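Local coordinates for periplasmic His/Glu/Gln/Arg/opine family-binding protein (Silicibacter pomeroyi, PDB 3I6V) that binds lysine in the cleft between its two lobes and probably serves as the periplasmic solute receptor of an amino-acid ABC transporter, at residues E31-D36 against N209-K214; Y18-I21 against V27-F30; V129-P134 against N143-A148; E136-V141 against R153-P158; D76-D79 against D83-Q86. All blocks are in the same frame, centred on the assembly; numbering follows the deposited sequence.

Interaction 1: E31-D36 against N209-K214; sequences ERELGD and NTMIKK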
# COMPACT_ATOMS: atom_id res chain seq x y z
N GLU A 31 -3.48 -8.38 -2.99
CA GLU A 31 -2.40 -9.01 -2.27
C GLU A 31 -2.73 -10.36 -1.70
O GLU A 31 -1.83 -11.18 -1.50
CB GLU A 31 -1.85 -8.05 -1.19
CG GLU A 31 -1.14 -6.89 -1.90
CD GLU A 31 -0.72 -5.76 -0.97
OE1 GLU A 31 -1.43 -5.49 0.03
OE2 GLU A 31 0.33 -5.13 -1.27
N ARG A 32 -4.02 -10.63 -1.44
CA ARG A 32 -4.43 -11.98 -1.06
C ARG A 32 -4.17 -12.90 -2.24
O ARG A 32 -3.58 -13.96 -2.09
CB ARG A 32 -5.94 -12.07 -0.72
CG ARG A 32 -6.44 -13.52 -0.52
CD ARG A 32 -5.73 -14.07 0.72
NE ARG A 32 -5.90 -15.51 1.01
CZ ARG A 32 -6.71 -15.98 1.96
NH1 ARG A 32 -7.47 -15.15 2.68
NH2 ARG A 32 -6.76 -17.30 2.19
N GLU A 33 -4.68 -12.51 -3.40
CA GLU A 33 -4.51 -13.34 -4.59
C GLU A 33 -3.03 -13.48 -4.96
O GLU A 33 -2.55 -14.57 -5.31
CB GLU A 33 -5.27 -12.73 -5.76
CG GLU A 33 -5.39 -13.71 -6.91
CD GLU A 33 -6.05 -13.12 -8.14
OE1 GLU A 33 -6.83 -12.15 -8.04
OE2 GLU A 33 -5.77 -13.66 -9.23
N LEU A 34 -2.31 -12.36 -4.89
CA LEU A 34 -0.89 -12.40 -5.24
C LEU A 34 -0.12 -13.27 -4.26
O LEU A 34 0.59 -14.19 -4.66
CB LEU A 34 -0.30 -10.98 -5.28
CG LEU A 34 1.22 -10.94 -5.51
CD1 LEU A 34 1.58 -11.45 -6.93
CD2 LEU A 34 1.69 -9.53 -5.30
N GLY A 35 -0.29 -13.01 -2.97
CA GLY A 35 0.42 -13.73 -1.94
C GLY A 35 0.20 -15.24 -2.02
O GLY A 35 1.17 -16.03 -1.89
N ASP A 36 -1.06 -15.65 -2.21
CA ASP A 36 -1.37 -17.08 -2.36
C ASP A 36 -0.68 -17.66 -3.57
O ASP A 36 -0.15 -18.78 -3.50
CB ASP A 36 -2.89 -17.32 -2.50
CG ASP A 36 -3.66 -17.08 -1.21
OD1 ASP A 36 -3.04 -17.06 -0.09
OD2 ASP A 36 -4.89 -16.94 -1.30
N ASN A 209 1.04 -9.02 -14.60
CA ASN A 209 0.34 -7.96 -15.35
C ASN A 209 -1.17 -8.14 -15.37
O ASN A 209 -1.91 -7.18 -15.20
CB ASN A 209 0.85 -7.84 -16.78
CG ASN A 209 2.20 -7.19 -16.86
OD1 ASN A 209 2.71 -6.64 -15.87
ND2 ASN A 209 2.80 -7.23 -18.05
N THR A 210 -1.62 -9.38 -15.59
CA THR A 210 -3.06 -9.71 -15.64
C THR A 210 -3.68 -9.45 -14.28
O THR A 210 -4.73 -8.83 -14.21
CB THR A 210 -3.30 -11.18 -16.04
OG1 THR A 210 -2.64 -11.44 -17.27
CG2 THR A 210 -4.83 -11.50 -16.20
N MET A 211 -3.04 -9.92 -13.20
CA MET A 211 -3.52 -9.67 -11.83
C MET A 211 -3.59 -8.17 -11.56
O MET A 211 -4.57 -7.70 -11.01
CB MET A 211 -2.68 -10.44 -10.80
CG MET A 211 -3.28 -10.55 -9.40
SD MET A 211 -2.38 -11.60 -8.27
CE MET A 211 -2.36 -13.17 -9.14
N ILE A 212 -2.59 -7.41 -12.00
CA ILE A 212 -2.60 -5.99 -11.78
C ILE A 212 -3.79 -5.31 -12.48
O ILE A 212 -4.49 -4.49 -11.87
CB ILE A 212 -1.29 -5.32 -12.22
CG1 ILE A 212 -0.12 -5.74 -11.30
CG2 ILE A 212 -1.48 -3.82 -12.18
CD1 ILE A 212 1.26 -5.21 -11.75
N LYS A 213 -4.00 -5.63 -13.76
CA LYS A 213 -5.12 -5.05 -14.52
C LYS A 213 -6.46 -5.48 -13.91
O LYS A 213 -7.35 -4.66 -13.74
CB LYS A 213 -5.02 -5.39 -16.03
CG LYS A 213 -3.93 -4.63 -16.77
CD LYS A 213 -3.65 -5.21 -18.16
CE LYS A 213 -2.49 -4.47 -18.84
NZ LYS A 213 -1.58 -5.45 -19.59
N LYS A 214 -6.59 -6.76 -13.55
CA LYS A 214 -7.81 -7.26 -12.88
C LYS A 214 -8.20 -6.34 -11.68
O LYS A 214 -9.35 -5.87 -11.58
CB LYS A 214 -7.62 -8.72 -12.42
CG LYS A 214 -8.83 -9.31 -11.71
CD LYS A 214 -8.50 -10.69 -11.12
CE LYS A 214 -9.64 -11.19 -10.21
NZ LYS A 214 -9.27 -12.49 -9.60
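E33 OE1 is gripped twice: K214 NZ donates to it at 2.9 Å in a salt bridge, and the indole NE1 of W215, one residue further along, hydrogen-bonds to the same oxygen. The two helices concerned, 30-42 and 207-216, pack as an antiparallel pair in the solute-binding protein fold, the second being the last helix of the chain. Over these short segments their axes approach to 10.8 Å and run 165° apart. The ammonium group stands above the carboxylate plane, 41° out of it, so the ion pair is not an in-plane one, while W215 gives the oxygen a second anchor. An extended E33 reaches out from helix 30-42, and K214, equally straight, brings its ammonium group to it obliquely. Next to the ion pair M211 comes in against E33 from the opposite direction. Its CG is anti to the backbone N, and a bend at chi3 (-57°) turns CE onto the glutamate, where the methyl lies 3.4 Å from E33 OE2. The sulfur rests on the backbone of L34, M211 SD lying 3.5 Å from L34 N. M202 of helix 189-204 touches both L34 and M211. L34 crosses M211 at about a right angle, with its CB 3.7 Å from M211 SD.

Interaction 2: Y18-I21 against V27-F30; sequences YNFI and VDGF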
# COMPACT_ATOMS: atom_id res chain seq x y z
N TYR A 18 -5.70 -3.05 -2.47
CA TYR A 18 -4.50 -3.85 -2.19
C TYR A 18 -4.80 -5.00 -1.23
O TYR A 18 -4.52 -6.17 -1.52
CB TYR A 18 -3.41 -2.97 -1.53
CG TYR A 18 -2.94 -1.83 -2.38
CD1 TYR A 18 -3.57 -0.58 -2.32
CD2 TYR A 18 -1.85 -1.98 -3.24
CE1 TYR A 18 -3.13 0.52 -3.11
CE2 TYR A 18 -1.38 -0.89 -4.05
CZ TYR A 18 -2.02 0.34 -3.96
OH TYR A 18 -1.57 1.40 -4.73
N ASN A 19 -5.33 -4.65 -0.06
CA ASN A 19 -5.69 -5.61 0.96
C ASN A 19 -6.89 -5.13 1.82
O ASN A 19 -7.09 -3.92 2.03
CB ASN A 19 -4.49 -5.95 1.86
CG ASN A 19 -3.96 -4.75 2.62
OD1 ASN A 19 -4.49 -4.39 3.70
ND2 ASN A 19 -2.91 -4.12 2.10
N PHE A 20 -7.70 -6.07 2.29
CA PHE A 20 -8.86 -5.72 3.16
C PHE A 20 -9.40 -6.99 3.82
O PHE A 20 -9.04 -8.09 3.39
CB PHE A 20 -9.94 -4.90 2.40
CG PHE A 20 -10.59 -5.62 1.24
CD1 PHE A 20 -10.03 -5.56 -0.03
CD2 PHE A 20 -11.80 -6.30 1.41
CE1 PHE A 20 -10.64 -6.22 -1.11
CE2 PHE A 20 -12.43 -6.95 0.35
CZ PHE A 20 -11.85 -6.92 -0.92
N ILE A 21 -10.20 -6.85 4.87
CA ILE A 21 -10.87 -8.00 5.48
C ILE A 21 -12.28 -8.04 4.89
O ILE A 21 -13.01 -7.06 4.98
CB ILE A 21 -10.95 -7.89 7.03
CG1 ILE A 21 -9.57 -7.59 7.63
CG2 ILE A 21 -11.66 -9.15 7.66
CD1 ILE A 21 -8.49 -8.67 7.34
N VAL A 27 -8.83 -12.25 4.86
CA VAL A 27 -8.02 -11.32 4.08
C VAL A 27 -8.37 -11.48 2.59
O VAL A 27 -8.47 -12.59 2.10
CB VAL A 27 -6.49 -11.66 4.32
CG1 VAL A 27 -5.62 -10.95 3.31
CG2 VAL A 27 -6.10 -11.24 5.70
N ASP A 28 -8.52 -10.37 1.89
CA ASP A 28 -8.95 -10.36 0.52
C ASP A 28 -8.21 -9.23 -0.18
O ASP A 28 -7.48 -8.47 0.45
CB ASP A 28 -10.48 -10.08 0.50
CG ASP A 28 -11.18 -10.64 -0.73
OD1 ASP A 28 -10.55 -10.73 -1.82
OD2 ASP A 28 -12.42 -10.95 -0.61
N GLY A 29 -8.39 -9.10 -1.49
CA GLY A 29 -7.73 -8.03 -2.22
C GLY A 29 -6.66 -8.54 -3.18
O GLY A 29 -6.40 -9.73 -3.28
N PHE A 30 -6.05 -7.61 -3.89
CA PHE A 30 -4.96 -7.91 -4.82
C PHE A 30 -3.88 -8.78 -4.18
O PHE A 30 -3.44 -9.79 -4.75
CB PHE A 30 -4.34 -6.59 -5.34
CG PHE A 30 -3.10 -6.80 -6.16
CD1 PHE A 30 -3.20 -7.30 -7.46
CD2 PHE A 30 -1.85 -6.51 -5.63
CE1 PHE A 30 -2.06 -7.49 -8.24
CE2 PHE A 30 -0.68 -6.71 -6.39
CZ PHE A 30 -0.78 -7.20 -7.68
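F20 CG sits between its own backbone N and carbonyl carbon (chi1 63°) and D28 CG lies anti to the backbone N (chi1 -154°), and with these torsions the two side chains of a cross-strand pair run alongside each other in the same direction, with ring and carboxylate planes only 15° apart. D28 CB lies over one face of the ring, 3.9 Å from the F20 centroid and displaced toward the rim, a CH-pi contact. The backbones beneath form an antiparallel hydrogen-bonded pair. F20 N donates to D28 O at 3.0 Å, and D28 N returns a bond to F20 O at 2.8 Å. On the other side of the sheet I21 CD1 touches V27 CG2 at 3.9 Å in the next, non-hydrogen-bonded pair.

The carboxylate is tied down at both oxygens. G29 N donates to D28 OD1 at 2.7 Å, on its anti side, and N22 ND2 of the connecting turn binds OD2. G29, with a positive phi, has its CA 3.6 Å from F20 CE1, so the ring rests against backbone where the strand gives way to a helix. N19 hydrogen-bonds through ND2 to E31 OE1 of that helix. Y18 and N19 both stand opposite Y15, a pocket residue, and form a classic beta bulge. The whole is a beta hairpin, its strand 19-21 central in a three-stranded antiparallel sheet beside the lysine site and its second strand leading into helix 30-42 through G29 as N-cap.

Interaction 3: V129-P134 against N143-A148; sequences VEFATP and NGEADA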
# COMPACT_ATOMS: atom_id res chain seq x y z
N VAL A 129 -1.43 16.40 9.43
CA VAL A 129 -2.06 15.61 10.48
C VAL A 129 -2.08 14.12 10.09
O VAL A 129 -2.54 13.73 9.00
CB VAL A 129 -3.49 16.18 10.89
CG1 VAL A 129 -4.41 16.27 9.69
CG2 VAL A 129 -4.13 15.34 12.02
N GLU A 130 -1.58 13.29 11.00
CA GLU A 130 -1.45 11.84 10.76
C GLU A 130 -2.59 11.04 11.36
O GLU A 130 -3.00 11.32 12.47
CB GLU A 130 -0.14 11.36 11.37
CG GLU A 130 1.05 11.89 10.60
CD GLU A 130 2.38 11.37 11.13
OE1 GLU A 130 2.89 10.38 10.58
OE2 GLU A 130 2.93 11.98 12.08
N PHE A 131 -3.07 10.04 10.62
CA PHE A 131 -4.12 9.12 11.08
C PHE A 131 -3.65 7.68 10.94
O PHE A 131 -2.91 7.34 10.01
CB PHE A 131 -5.40 9.32 10.23
CG PHE A 131 -5.99 10.68 10.39
CD1 PHE A 131 -5.59 11.74 9.56
CD2 PHE A 131 -6.85 10.94 11.46
CE1 PHE A 131 -6.09 13.02 9.74
CE2 PHE A 131 -7.36 12.23 11.65
CZ PHE A 131 -6.97 13.27 10.79
N ALA A 132 -4.11 6.83 11.86
CA ALA A 132 -3.70 5.42 11.94
C ALA A 132 -4.12 4.61 10.72
O ALA A 132 -3.40 3.69 10.32
CB ALA A 132 -4.25 4.77 13.26
N THR A 133 -5.27 4.92 10.13
CA THR A 133 -5.79 4.05 9.06
C THR A 133 -6.09 4.87 7.83
O THR A 133 -6.27 6.08 7.94
CB THR A 133 -7.10 3.32 9.49
OG1 THR A 133 -8.16 4.28 9.55
CG2 THR A 133 -6.94 2.55 10.84
N PRO A 134 -6.17 4.23 6.65
CA PRO A 134 -6.47 4.99 5.44
C PRO A 134 -7.90 5.61 5.48
O PRO A 134 -8.11 6.77 5.11
CB PRO A 134 -6.39 3.93 4.35
CG PRO A 134 -5.40 2.87 4.92
CD PRO A 134 -5.91 2.81 6.34
N ASN A 143 -15.37 15.33 6.62
CA ASN A 143 -15.96 16.05 7.74
C ASN A 143 -15.35 17.44 7.99
O ASN A 143 -15.70 18.13 8.96
CB ASN A 143 -15.95 15.16 8.99
CG ASN A 143 -16.69 13.84 8.77
OD1 ASN A 143 -17.70 13.80 8.05
ND2 ASN A 143 -16.19 12.77 9.37
N GLY A 144 -14.44 17.86 7.11
CA GLY A 144 -13.85 19.21 7.15
C GLY A 144 -12.74 19.46 8.16
O GLY A 144 -12.27 20.58 8.29
N GLU A 145 -12.30 18.42 8.86
CA GLU A 145 -11.16 18.55 9.77
C GLU A 145 -9.83 18.82 9.01
O GLU A 145 -8.89 19.38 9.56
CB GLU A 145 -11.02 17.33 10.70
CG GLU A 145 -9.61 17.23 11.35
CD GLU A 145 -9.34 15.97 12.20
OE1 GLU A 145 -10.21 15.06 12.29
OE2 GLU A 145 -8.24 15.91 12.79
N ALA A 146 -9.77 18.44 7.74
CA ALA A 146 -8.58 18.66 6.94
C ALA A 146 -8.95 19.20 5.57
O ALA A 146 -9.98 18.81 4.99
CB ALA A 146 -7.76 17.36 6.82
N ASP A 147 -8.11 20.08 5.05
CA ASP A 147 -8.26 20.66 3.70
C ASP A 147 -8.16 19.67 2.54
O ASP A 147 -8.80 19.82 1.50
CB ASP A 147 -7.24 21.81 3.54
CG ASP A 147 -7.53 22.97 4.49
OD1 ASP A 147 -6.73 23.26 5.42
OD2 ASP A 147 -8.62 23.57 4.33
N ALA A 148 -7.31 18.65 2.71
CA ALA A 148 -7.15 17.63 1.70
C ALA A 148 -6.45 16.41 2.30
O ALA A 148 -5.95 16.46 3.42
CB ALA A 148 -6.35 18.16 0.49
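E145 reaches across to F131 as a straight arm. Its CG is anti to the backbone N (chi1 162°), and the chain stays extended through chi2, so the carboxylate is carried forward from CB without a bend. CB and CG serve as the spacer; A140 of helix 134-142 also touches this side chain. CD then arrives at the rim of the ring, 3.9 Å from F131 CZ and in the ring plane. At the tip, OE2 makes the nearest approach, 3.5 Å from F131 CZ, while OE1 stands at 4.0 Å from the same carbon. OE2 also comes within 4.2 Å of V129 CG2, the methyl on the strand two residues before.

The phenylalanine comes from the opposite direction, its CG anti to the carbonyl carbon (chi1 -64°). Ring and carboxylate planes are 75° apart, so the carboxylate stands steeply across the ring edge and both oxygens straddle the CZ end. The contact joins strand 127-131 to the loop that follows helix 134-142, within a beta-alpha-beta unit of the lobe whose sheet places strands 127-131 and 148-152 on either side of strand 108-112. G144, with positive phi, closes the helix in a Schellman motif; at the helix start T133 OG1 caps E136 N, next to P134 of the lysine pocket.

The interaction is a surface one without hydrogen bonds. An anionic group set at the hydrogen-bearing edge of an aromatic ring, rather than over its electron-rich face, is consistent with a weak electrostatic attraction between C-H and carboxylate.

Interaction 4: E136-V141 against R153-P158; sequences ETIAAV and RDYLVP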
# COMPACT_ATOMS: atom_id res chain seq x y z
N GLU A 136 -9.55 6.73 7.97
CA GLU A 136 -9.57 7.93 8.82
C GLU A 136 -9.11 9.22 8.10
O GLU A 136 -9.60 10.32 8.38
CB GLU A 136 -8.75 7.72 10.10
CG GLU A 136 -9.47 6.86 11.17
CD GLU A 136 -8.50 6.19 12.17
OE1 GLU A 136 -7.29 6.48 12.17
OE2 GLU A 136 -8.97 5.33 12.97
N THR A 137 -8.15 9.07 7.19
CA THR A 137 -7.72 10.21 6.36
C THR A 137 -8.84 10.68 5.44
O THR A 137 -8.98 11.88 5.21
CB THR A 137 -6.44 9.90 5.50
OG1 THR A 137 -6.75 8.97 4.46
CG2 THR A 137 -5.33 9.32 6.39
N ILE A 138 -9.63 9.75 4.90
CA ILE A 138 -10.74 10.14 4.01
C ILE A 138 -11.82 10.84 4.84
O ILE A 138 -12.34 11.91 4.45
CB ILE A 138 -11.36 8.92 3.28
CG1 ILE A 138 -10.31 8.15 2.48
CG2 ILE A 138 -12.54 9.35 2.39
CD1 ILE A 138 -9.45 9.01 1.52
N ALA A 139 -12.12 10.26 6.00
CA ALA A 139 -13.12 10.82 6.92
C ALA A 139 -12.75 12.24 7.35
O ALA A 139 -13.63 13.10 7.45
CB ALA A 139 -13.32 9.89 8.15
N ALA A 140 -11.45 12.50 7.56
CA ALA A 140 -11.00 13.83 7.99
C ALA A 140 -11.28 14.90 6.94
O ALA A 140 -11.56 16.06 7.28
CB ALA A 140 -9.48 13.84 8.40
N VAL A 141 -11.20 14.53 5.68
CA VAL A 141 -11.49 15.43 4.56
C VAL A 141 -13.02 15.66 4.44
O VAL A 141 -13.48 16.81 4.39
CB VAL A 141 -10.93 14.88 3.24
CG1 VAL A 141 -11.46 15.67 2.04
CG2 VAL A 141 -9.38 14.94 3.27
N ARG A 153 -2.38 7.16 -5.26
CA ARG A 153 -3.36 7.44 -6.28
C ARG A 153 -4.27 6.22 -6.51
O ARG A 153 -5.48 6.37 -6.70
CB ARG A 153 -2.73 7.86 -7.61
CG ARG A 153 -3.80 8.29 -8.66
CD ARG A 153 -3.21 8.84 -9.98
NE ARG A 153 -4.32 9.05 -10.89
CZ ARG A 153 -5.08 10.15 -10.92
NH1 ARG A 153 -4.81 11.19 -10.14
NH2 ARG A 153 -6.09 10.21 -11.77
N ASP A 154 -3.69 5.02 -6.50
CA ASP A 154 -4.53 3.86 -6.74
C ASP A 154 -5.51 3.55 -5.61
O ASP A 154 -6.56 2.92 -5.85
CB ASP A 154 -3.70 2.65 -7.15
CG ASP A 154 -3.11 2.83 -8.55
OD1 ASP A 154 -3.37 3.88 -9.18
OD2 ASP A 154 -2.39 1.94 -9.01
N TYR A 155 -5.17 3.99 -4.39
CA TYR A 155 -6.09 3.88 -3.28
C TYR A 155 -7.23 4.91 -3.50
O TYR A 155 -8.43 4.60 -3.30
CB TYR A 155 -5.35 4.15 -1.95
CG TYR A 155 -6.28 4.30 -0.76
CD1 TYR A 155 -7.02 3.21 -0.26
CD2 TYR A 155 -6.42 5.53 -0.13
CE1 TYR A 155 -7.88 3.36 0.86
CE2 TYR A 155 -7.25 5.70 0.96
CZ TYR A 155 -7.99 4.63 1.44
OH TYR A 155 -8.82 4.87 2.51
N LEU A 156 -6.85 6.11 -3.91
CA LEU A 156 -7.82 7.22 -4.08
C LEU A 156 -8.76 7.11 -5.30
O LEU A 156 -9.90 7.55 -5.21
CB LEU A 156 -7.14 8.59 -4.07
CG LEU A 156 -6.44 8.99 -2.77
CD1 LEU A 156 -5.47 10.18 -3.03
CD2 LEU A 156 -7.42 9.31 -1.61
N VAL A 157 -8.31 6.51 -6.40
CA VAL A 157 -9.13 6.45 -7.62
C VAL A 157 -10.56 5.88 -7.35
O VAL A 157 -11.53 6.58 -7.64
CB VAL A 157 -8.42 5.78 -8.82
CG1 VAL A 157 -9.45 5.39 -9.95
CG2 VAL A 157 -7.30 6.72 -9.41
N PRO A 158 -10.68 4.67 -6.75
CA PRO A 158 -12.05 4.15 -6.52
C PRO A 158 -12.82 4.99 -5.51
O PRO A 158 -14.04 5.08 -5.59
CB PRO A 158 -11.81 2.72 -5.98
CG PRO A 158 -10.39 2.36 -6.44
CD PRO A 158 -9.66 3.69 -6.32
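I138 turns its ethyl branch from helix 134-142 toward helix 153-162, and of the isoleucine, that branch does the touching. With CG1 anti to the carbonyl carbon (chi1 -56°) and chi2 folded to -52°, CD1 reaches L156 CD2 at 3.7 Å and lies 4.0 Å from Y155 CE2. The methylene behind it takes the phenol end: I138 CG1 is 3.6 Å from Y155 OH. The isoleucine thus spreads over two neighbouring residues of the opposite helix, one aromatic and one aliphatic.

Y155 approaches I138 from the opposite direction. Its CG is anti to the backbone N (chi1 170°), which sends the ring toward helix 134-142, and I138 CD1 meets it obliquely. L156 slides past I138 in the reverse sense, its CD2 methyl leading.

These two helices flank strand 148-152 in the chain and belong to the lobe built on the mixed sheet. L156 also packs on A151 and V97 of that sheet, while the Y155 ring meets that of Y15, a lysine-pocket residue from the other side of the cleft. All three touching residues are buried, yet the segments share just 111 Å² of surface, both sides summed. The contact is therefore light and made by dispersion between carbon groups, with the phenol oxygen touching a methylene.

Interaction 5: D76-D79 against D83-Q86; sequences DERD and DFTQ. With NA (sodium ion), chain C; LYS (lysine), chain B.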
# COMPACT_ATOMS: atom_id res chain seq x y z
N ASP A 76 14.65 3.61 1.07
CA ASP A 76 15.99 3.47 1.70
C ASP A 76 15.83 3.52 3.19
O ASP A 76 16.52 2.80 3.90
CB ASP A 76 16.95 4.60 1.28
CG ASP A 76 17.43 4.46 -0.17
OD1 ASP A 76 17.32 3.35 -0.75
OD2 ASP A 76 17.91 5.46 -0.74
N GLU A 77 14.91 4.37 3.66
CA GLU A 77 14.67 4.51 5.11
C GLU A 77 14.18 3.20 5.72
O GLU A 77 14.56 2.84 6.86
CB GLU A 77 13.68 5.68 5.39
CG GLU A 77 13.09 5.65 6.82
CD GLU A 77 12.31 6.91 7.18
OE1 GLU A 77 12.14 7.80 6.31
OE2 GLU A 77 11.86 6.99 8.34
N ARG A 78 13.31 2.48 5.01
CA ARG A 78 12.78 1.23 5.58
C ARG A 78 13.82 0.14 5.41
O ARG A 78 13.89 -0.78 6.19
CB ARG A 78 11.45 0.79 4.95
CG ARG A 78 10.28 1.68 5.40
CD ARG A 78 9.10 1.56 4.43
NE ARG A 78 7.97 2.37 4.88
CZ ARG A 78 6.99 2.78 4.09
NH1 ARG A 78 7.04 2.54 2.79
NH2 ARG A 78 6.00 3.51 4.60
N ASP A 79 14.60 0.24 4.37
CA ASP A 79 15.76 -0.67 4.22
C ASP A 79 16.79 -0.60 5.38
O ASP A 79 17.63 -1.52 5.54
CB ASP A 79 16.39 -0.47 2.83
CG ASP A 79 17.55 -1.44 2.54
OD1 ASP A 79 17.42 -2.69 2.77
OD2 ASP A 79 18.60 -0.93 2.07
N ASP A 83 14.34 -5.89 4.89
CA ASP A 83 14.76 -6.08 3.50
C ASP A 83 13.55 -6.28 2.58
O ASP A 83 12.56 -6.89 2.98
CB ASP A 83 15.67 -7.30 3.38
CG ASP A 83 17.15 -6.99 3.68
OD1 ASP A 83 17.57 -5.82 3.90
OD2 ASP A 83 17.92 -7.98 3.76
N PHE A 84 13.63 -5.78 1.36
CA PHE A 84 12.51 -5.88 0.41
C PHE A 84 12.81 -6.86 -0.72
O PHE A 84 13.97 -7.00 -1.13
CB PHE A 84 12.22 -4.52 -0.21
CG PHE A 84 11.56 -3.53 0.73
CD1 PHE A 84 12.33 -2.58 1.39
CD2 PHE A 84 10.17 -3.53 0.91
CE1 PHE A 84 11.74 -1.65 2.26
CE2 PHE A 84 9.55 -2.59 1.75
CZ PHE A 84 10.33 -1.65 2.43
N THR A 85 11.78 -7.54 -1.24
CA THR A 85 11.84 -8.17 -2.56
C THR A 85 11.91 -7.07 -3.60
O THR A 85 11.78 -5.90 -3.27
CB THR A 85 10.55 -9.03 -2.85
OG1 THR A 85 9.38 -8.17 -2.90
CG2 THR A 85 10.35 -10.10 -1.82
N GLN A 86 12.07 -7.45 -4.87
CA GLN A 86 11.81 -6.54 -5.97
C GLN A 86 10.35 -6.05 -5.89
O GLN A 86 9.52 -6.68 -5.21
CB GLN A 86 11.99 -7.30 -7.30
CG GLN A 86 10.96 -8.44 -7.47
CD GLN A 86 11.28 -9.29 -8.68
OE1 GLN A 86 11.19 -8.84 -9.82
NE2 GLN A 86 11.69 -10.51 -8.43
NA NA C . 17.65 -3.66 4.96
N LYS B . 2.95 3.01 -0.47
CA LYS B . 2.90 4.04 0.62
C LYS B . 3.97 3.77 1.66
O LYS B . 4.62 2.72 1.59
CB LYS B . 1.51 4.06 1.30
CG LYS B . 1.15 2.79 2.08
CD LYS B . -0.31 2.91 2.64
CE LYS B . -0.72 1.68 3.54
NZ LYS B . -2.21 1.81 3.96
OXT LYS B . 4.19 4.60 2.59
O HOH W 1 15.83 -3.94 0.86
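A sodium site and a lysine-binding arginine share this region, where the short helical turn 76-79 leads into strand 83-89. D79 binds the sodium ion twice, through its backbone O at 2.2 Å and OD1 at 2.4 Å. D83 OD1 adds a third ligand at 2.4 Å, and I82 O with E186 OE2 completes the set of protein atoms. With CG anti to the backbone N (chi1 -176°), the D79 carboxylate lies beside its carbonyl carbon and can reach the same ion. A water also joins the segments, donating to D79 OD1 at 2.8 Å and accepting from F84 N.

Away from the metal, R78 CB sits at the edge of the F84 ring, in its plane, 3.6 Å from CE1. From there the arginine runs extended to the bound lysine, whose carboxylate it meets edge-on: NH1 donates to lysine O at 2.7 Å and NH2 to lysine OXT at 2.9 Å. S73 O and A114 O also accept from NH1 and NH2, helping to fix the guanidinium rotation. The sodium ion probably offsets the repulsion between D79 OD1 and D83 OD1, 3.3 Å apart, while the arginine bonds probably help to balance the lysine carboxylate's charge.

In the fold
Interactions 1 and 2 are continuous, their centres about 10 Å apart: strand 27-28 runs into helix 30-42, R32 NH1 reaches V27 O at 2.8 Å, and F30 packs on M211. Interactions 3 and 4 form a second pair, centres about 9 Å apart: interaction 3 brackets helix 134-142, which carries one side of interaction 4, and A146 N bonds to A140 O. The pairs meet where Y18 OH touches D154 CB at 3.5 Å. Interaction 5 touches none of the others, its centre about 25 Å from that of interaction 4. Lysine lies among them: R78 holds its carboxylate, P134 touches it, and the side chains of N19 and Y155 are about 6 and 7 Å from it.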